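Local coordinates for ankyrin repeat and SAM domain-containing protein 4B (Mus musculus, PDB 5F3X) that probably serves as a scaffold that joins partner proteins through its ankyrin repeats, its SAM domain and a C-terminal PDZ-binding tail, at residues Ala9-Gln17 with Phe28-Leu38. Residues are numbered along the deposited sequence; the frame is centred on the assembly and turned at random.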
ATOM      1  N   ALA B   9      10.136   4.712  13.269  1.00 67.77           N
ATOM      2  CA  ALA B   9      10.964   3.621  13.746  1.00 58.28           C
ATOM      3  C   ALA B   9      11.821   3.089  12.604  1.00 55.71           C
ATOM      4  O   ALA B   9      11.390   3.050  11.449  1.00 55.38           O
ATOM      5  CB  ALA B   9      10.093   2.509  14.321  1.00 57.01           C
ATOM      6  N   THR B  10      13.050   2.701  12.934  1.00 52.96           N
ATOM      7  CA  THR B  10      13.921   2.022  11.994  1.00 48.19           C
ATOM      8  C   THR B  10      13.278   0.708  11.540  1.00 44.74           C
ATOM      9  O   THR B  10      12.434   0.131  12.241  1.00 41.76           O
ATOM     10  CB  THR B  10      15.282   1.755  12.649  1.00 47.75           C
ATOM     11  OG1 THR B  10      15.169   0.671  13.597  1.00 48.24           O
ATOM     12  CG2 THR B  10      15.802   3.021  13.347  1.00 45.11           C
ATOM     13  N   PRO B  11      13.657   0.214  10.362  1.00 43.07           N
ATOM     14  CA  PRO B  11      13.121  -1.090   9.918  1.00 46.49           C
ATOM     15  C   PRO B  11      13.378  -2.222  10.910  1.00 48.38           C
ATOM     16  O   PRO B  11      12.534  -3.123  11.068  1.00 46.52           O
ATOM     17  CB  PRO B  11      13.842  -1.323   8.580  1.00 44.85           C
ATOM     18  CG  PRO B  11      14.292   0.031   8.134  1.00 38.78           C
ATOM     19  CD  PRO B  11      14.620   0.780   9.406  1.00 38.53           C
ATOM     20  N   LEU B  12      14.530  -2.191  11.590  1.00 48.88           N
ATOM     21  CA  LEU B  12      14.794  -3.143  12.663  1.00 49.25           C
ATOM     22  C   LEU B  12      13.726  -3.071  13.748  1.00 54.92           C
ATOM     23  O   LEU B  12      13.237  -4.103  14.224  1.00 56.94           O
ATOM     24  CB  LEU B  12      16.173  -2.891  13.275  1.00 49.71           C
ATOM     25  CG  LEU B  12      16.402  -3.652  14.595  1.00 48.59           C
ATOM     26  CD1 LEU B  12      16.458  -5.144  14.340  1.00 47.33           C
ATOM     27  CD2 LEU B  12      17.651  -3.222  15.291  1.00 49.83           C
ATOM     28  N   GLU B  13      13.362  -1.858  14.179  1.00 58.43           N
ATOM     29  CA  GLU B  13      12.401  -1.754  15.272  1.00 57.83           C
ATOM     30  C   GLU B  13      11.060  -2.357  14.884  1.00 55.56           C
ATOM     31  O   GLU B  13      10.513  -3.194  15.618  1.00 56.97           O
ATOM     32  CB  GLU B  13      12.224  -0.306  15.711  1.00 61.37           C
ATOM     33  CG  GLU B  13      11.150  -0.167  16.807  1.00 60.82           C
ATOM     34  CD  GLU B  13      11.172   1.175  17.523  1.00 62.02           C
ATOM     35  OE1 GLU B  13      11.893   2.110  17.076  1.00 63.77           O
ATOM     36  OE2 GLU B  13      10.469   1.279  18.551  1.00 60.91           O
ATOM     37  N   VAL B  14      10.503  -1.931  13.743  1.00 51.01           N
ATOM     38  CA  VAL B  14       9.224  -2.486  13.296  1.00 46.04           C
ATOM     39  C   VAL B  14       9.330  -3.994  13.202  1.00 48.09           C
ATOM     40  O   VAL B  14       8.427  -4.727  13.636  1.00 48.75           O
ATOM     41  CB  VAL B  14       8.790  -1.889  11.939  1.00 40.50           C
ATOM     42  CG1 VAL B  14       7.411  -2.423  11.563  1.00 39.72           C
ATOM     43  CG2 VAL B  14       8.787  -0.387  11.966  1.00 40.21           C
ATOM     44  N   PHE B  15      10.442  -4.478  12.630  1.00 45.69           N
ATOM     45  CA  PHE B  15      10.689  -5.907  12.525  1.00 42.49           C
ATOM     46  C   PHE B  15      10.535  -6.599  13.879  1.00 41.60           C
ATOM     47  O   PHE B  15       9.639  -7.433  14.056  1.00 42.25           O
ATOM     48  CB  PHE B  15      12.074  -6.142  11.926  1.00 45.95           C
ATOM     49  CG  PHE B  15      12.392  -7.590  11.715  1.00 49.57           C
ATOM     50  CD1 PHE B  15      11.764  -8.308  10.703  1.00 49.89           C
ATOM     51  CD2 PHE B  15      13.287  -8.246  12.542  1.00 48.74           C
ATOM     52  CE1 PHE B  15      12.038  -9.640  10.520  1.00 50.45           C
ATOM     53  CE2 PHE B  15      13.564  -9.582  12.358  1.00 48.07           C
ATOM     54  CZ  PHE B  15      12.939 -10.281  11.352  1.00 49.93           C
ATOM     55  N   LEU B  16      11.389  -6.252  14.857  1.00 40.73           N
ATOM     56  CA  LEU B  16      11.273  -6.863  16.187  1.00 42.75           C
ATOM     57  C   LEU B  16       9.874  -6.692  16.763  1.00 43.86           C
ATOM     58  O   LEU B  16       9.316  -7.626  17.349  1.00 43.27           O
ATOM     59  CB  LEU B  16      12.311  -6.282  17.141  1.00 45.21           C
ATOM     60  CG  LEU B  16      13.768  -6.437  16.689  1.00 47.97           C
ATOM     61  CD1 LEU B  16      14.698  -5.682  17.635  1.00 50.26           C
ATOM     62  CD2 LEU B  16      14.169  -7.927  16.570  1.00 46.48           C
ATOM     63  N   GLN B  17       9.282  -5.511  16.586  1.00 46.79           N
ATOM     64  CA  GLN B  17       7.939  -5.254  17.098  1.00 48.78           C
ATOM     65  C   GLN B  17       6.939  -6.281  16.575  1.00 51.07           C
ATOM     66  O   GLN B  17       6.188  -6.896  17.345  1.00 50.15           O
ATOM     67  CB  GLN B  17       7.532  -3.834  16.711  1.00 50.50           C
ATOM     68  CG  GLN B  17       6.243  -3.356  17.320  1.00 53.62           C
ATOM     69  CD  GLN B  17       6.266  -3.351  18.834  1.00 55.70           C
ATOM     70  OE1 GLN B  17       7.249  -2.911  19.477  1.00 56.00           O
ATOM     71  NE2 GLN B  17       5.180  -3.861  19.423  1.00 53.88           N
ATOM     72  N   PHE B  28      20.470  -5.012  20.594  1.00 63.32           N
ATOM     73  CA  PHE B  28      20.898  -4.893  19.205  1.00 60.13           C
ATOM     74  C   PHE B  28      21.514  -3.533  18.931  1.00 61.58           C
ATOM     75  O   PHE B  28      22.443  -3.417  18.126  1.00 63.66           O
ATOM     76  CB  PHE B  28      19.731  -5.129  18.249  1.00 55.53           C
ATOM     77  CG  PHE B  28      19.337  -6.554  18.126  1.00 55.29           C
ATOM     78  CD1 PHE B  28      19.691  -7.472  19.091  1.00 57.82           C
ATOM     79  CD2 PHE B  28      18.620  -6.987  17.036  1.00 58.81           C
ATOM     80  CE1 PHE B  28      19.328  -8.805  18.975  1.00 59.65           C
ATOM     81  CE2 PHE B  28      18.253  -8.313  16.915  1.00 61.14           C
ATOM     82  CZ  PHE B  28      18.610  -9.225  17.885  1.00 60.19           C
ATOM     83  N   MET B  29      21.023  -2.489  19.580  1.00 61.64           N
ATOM     84  CA  MET B  29      21.594  -1.182  19.301  1.00 63.68           C
ATOM     85  C   MET B  29      22.965  -1.030  19.941  1.00 63.05           C
ATOM     86  O   MET B  29      23.868  -0.441  19.340  1.00 63.15           O
ATOM     87  CB  MET B  29      20.633  -0.089  19.753  1.00 65.98           C
ATOM     88  CG  MET B  29      19.467   0.061  18.792  1.00 68.35           C
ATOM     89  SD  MET B  29      18.413   1.459  19.172  1.00 72.31           S
ATOM     90  CE  MET B  29      17.622   0.902  20.702  1.00 71.33           C
ATOM     91  N   ARG B  30      23.157  -1.566  21.149  1.00 63.80           N
ATOM     92  CA  ARG B  30      24.474  -1.466  21.763  1.00 63.10           C
ATOM     93  C   ARG B  30      25.504  -2.220  20.934  1.00 67.10           C
ATOM     94  O   ARG B  30      26.661  -1.790  20.842  1.00 73.11           O
ATOM     95  CB  ARG B  30      24.436  -1.973  23.213  1.00 59.55           C
ATOM     96  N   GLU B  31      25.095  -3.311  20.286  1.00 62.57           N
ATOM     97  CA  GLU B  31      25.981  -4.050  19.398  1.00 58.97           C
ATOM     98  C   GLU B  31      26.005  -3.474  17.992  1.00 58.39           C
ATOM     99  O   GLU B  31      26.658  -4.049  17.114  1.00 59.34           O
ATOM    100  CB  GLU B  31      25.586  -5.531  19.353  1.00 60.13           C
ATOM    101  CG  GLU B  31      25.734  -6.267  20.678  1.00 62.59           C
ATOM    102  CD  GLU B  31      27.178  -6.379  21.151  1.00 66.54           C
ATOM    103  OE1 GLU B  31      28.106  -6.319  20.305  1.00 67.97           O
ATOM    104  OE2 GLU B  31      27.386  -6.526  22.381  1.00 67.13           O
ATOM    105  N   GLN B  32      25.305  -2.366  17.765  1.00 59.54           N
ATOM    106  CA  GLN B  32      25.259  -1.675  16.470  1.00 58.08           C
ATOM    107  C   GLN B  32      24.751  -2.598  15.373  1.00 50.41           C
ATOM    108  O   GLN B  32      25.277  -2.643  14.265  1.00 49.95           O
ATOM    109  CB  GLN B  32      26.615  -1.063  16.111  1.00 64.83           C
ATOM    110  CG  GLN B  32      26.915   0.170  16.949  1.00 72.31           C
ATOM    111  CD  GLN B  32      28.288   0.752  16.684  1.00 80.99           C
ATOM    112  OE1 GLN B  32      28.749   0.814  15.538  1.00 82.02           O
ATOM    113  NE2 GLN B  32      28.953   1.198  17.751  1.00 85.32           N
ATOM    114  N   ILE B  33      23.672  -3.296  15.684  1.00 48.45           N
ATOM    115  CA  ILE B  33      23.059  -4.253  14.775  1.00 50.28           C
ATOM    116  C   ILE B  33      21.845  -3.581  14.151  1.00 53.68           C
ATOM    117  O   ILE B  33      20.778  -3.510  14.766  1.00 57.44           O
ATOM    118  CB  ILE B  33      22.652  -5.523  15.522  1.00 48.56           C
ATOM    119  CG1 ILE B  33      23.869  -6.101  16.248  1.00 48.87           C
ATOM    120  CG2 ILE B  33      22.004  -6.524  14.570  1.00 50.02           C
ATOM    121  CD1 ILE B  33      23.558  -7.350  17.048  1.00 49.15           C
ATOM    122  N   ASP B  34      21.967  -3.148  12.903  1.00 52.87           N
ATOM    123  CA  ASP B  34      20.771  -2.721  12.195  1.00 51.82           C
ATOM    124  C   ASP B  34      20.102  -3.963  11.608  1.00 49.40           C
ATOM    125  O   ASP B  34      20.564  -5.091  11.811  1.00 46.79           O
ATOM    126  CB  ASP B  34      21.109  -1.662  11.145  1.00 52.56           C
ATOM    127  CG  ASP B  34      22.334  -2.020  10.303  1.00 56.63           C
ATOM    128  OD1 ASP B  34      22.769  -3.193  10.338  1.00 55.83           O
ATOM    129  OD2 ASP B  34      22.849  -1.122   9.583  1.00 59.13           O
ATOM    130  N   LEU B  35      18.981  -3.788  10.900  1.00 46.35           N
ATOM    131  CA  LEU B  35      18.356  -4.965  10.306  1.00 43.24           C
ATOM    132  C   LEU B  35      19.267  -5.574   9.250  1.00 50.55           C
ATOM    133  O   LEU B  35      19.258  -6.793   9.048  1.00 56.29           O
ATOM    134  CB  LEU B  35      16.984  -4.615   9.737  1.00 39.41           C
ATOM    135  CG  LEU B  35      16.194  -5.599   8.871  1.00 41.27           C
ATOM    136  CD1 LEU B  35      14.697  -5.277   8.824  1.00 38.56           C
ATOM    137  CD2 LEU B  35      16.746  -5.576   7.441  1.00 47.22           C
ATOM    138  N   GLU B  36      20.062  -4.743   8.577  1.00 51.25           N
ATOM    139  CA  GLU B  36      21.056  -5.255   7.646  1.00 51.55           C
ATOM    140  C   GLU B  36      21.956  -6.273   8.327  1.00 52.49           C
ATOM    141  O   GLU B  36      22.127  -7.390   7.839  1.00 54.68           O
ATOM    142  CB  GLU B  36      21.885  -4.100   7.091  1.00 53.88           C
ATOM    143  CG  GLU B  36      23.201  -4.501   6.464  1.00 59.99           C
ATOM    144  CD  GLU B  36      23.740  -3.459   5.487  1.00 71.24           C
ATOM    145  OE1 GLU B  36      24.897  -3.613   5.013  1.00 73.21           O
ATOM    146  OE2 GLU B  36      23.004  -2.480   5.183  1.00 78.55           O
ATOM    147  N   ALA B  37      22.546  -5.887   9.463  1.00 50.17           N
ATOM    148  CA  ALA B  37      23.469  -6.758  10.160  1.00 48.81           C
ATOM    149  C   ALA B  37      22.750  -7.952  10.767  1.00 52.20           C
ATOM    150  O   ALA B  37      23.318  -9.055  10.822  1.00 52.07           O
ATOM    151  CB  ALA B  37      24.210  -5.978  11.243  1.00 48.55           C
ATOM    152  N   LEU B  38      21.507  -7.755  11.214  1.00 53.21           N
ATOM    153  CA  LEU B  38      20.762  -8.842  11.836  1.00 53.42           C
ATOM    154  C   LEU B  38      20.645 -10.037  10.894  1.00 56.98           C
ATOM    155  O   LEU B  38      20.873 -11.185  11.304  1.00 58.59           O
ATOM    156  CB  LEU B  38      19.385  -8.347  12.269  1.00 49.99           C
ATOM    157  CG  LEU B  38      18.564  -9.402  12.999  1.00 41.75           C
ATOM    158  CD1 LEU B  38      19.397  -9.950  14.170  1.00 39.27           C
ATOM    159  CD2 LEU B  38      17.201  -8.842  13.442  1.00 39.98           C
TER
HETATM  160  O   HOH W   1      17.164  -0.864  10.674  1.00 26.12           O
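Leu-12 sets one methyl, CD1, between Phe-28 and Leu-38 in the helical bundle of the SAM domain, an example of short helices packing round a shared leucine. With CG turned anti to the backbone N (chi1 168°), the branch is carried across to the Phe-28 ring and the link after helix 25-30, where CD2 lies by Phe-28 CB and the Ile-33 carbonyl. Its CD1 meets the edge of the Phe-28 ring near the ring plane, 3.9 Å from CD2, the two side chains crossing at about a right angle. The same methyl lies 3.9 Å from CD2 of Leu-38, again nearly perpendicular. Leu-12 also packs on Leu-25, while Leu-38 continues to Ile-63 of helix 53-71, so the cluster joins four helices. An alanine in place of Leu-12 would probably open a gap between Phe-28 and Leu-38 and leave the phenylalanine ring less firmly fixed. Leu-16 slants against Phe-28, CD2 to CE2 4.1 Å; Phe-15 brings CE2 obliquely to within 3.9 Å of Leu-38 CD2. Nearer the helix starts, Leu-35 sets CB 4.0 Å from Leu-12 CB and extends CD1 over the backbone of Pro-11. Thr-10 and Asp-34 N-cap the two helices that begin here. A water accepts from Leu-12 N at 3.1 Å and, weakly, from Leu-35 N at 3.4 Å, bridging the first turns of both helices.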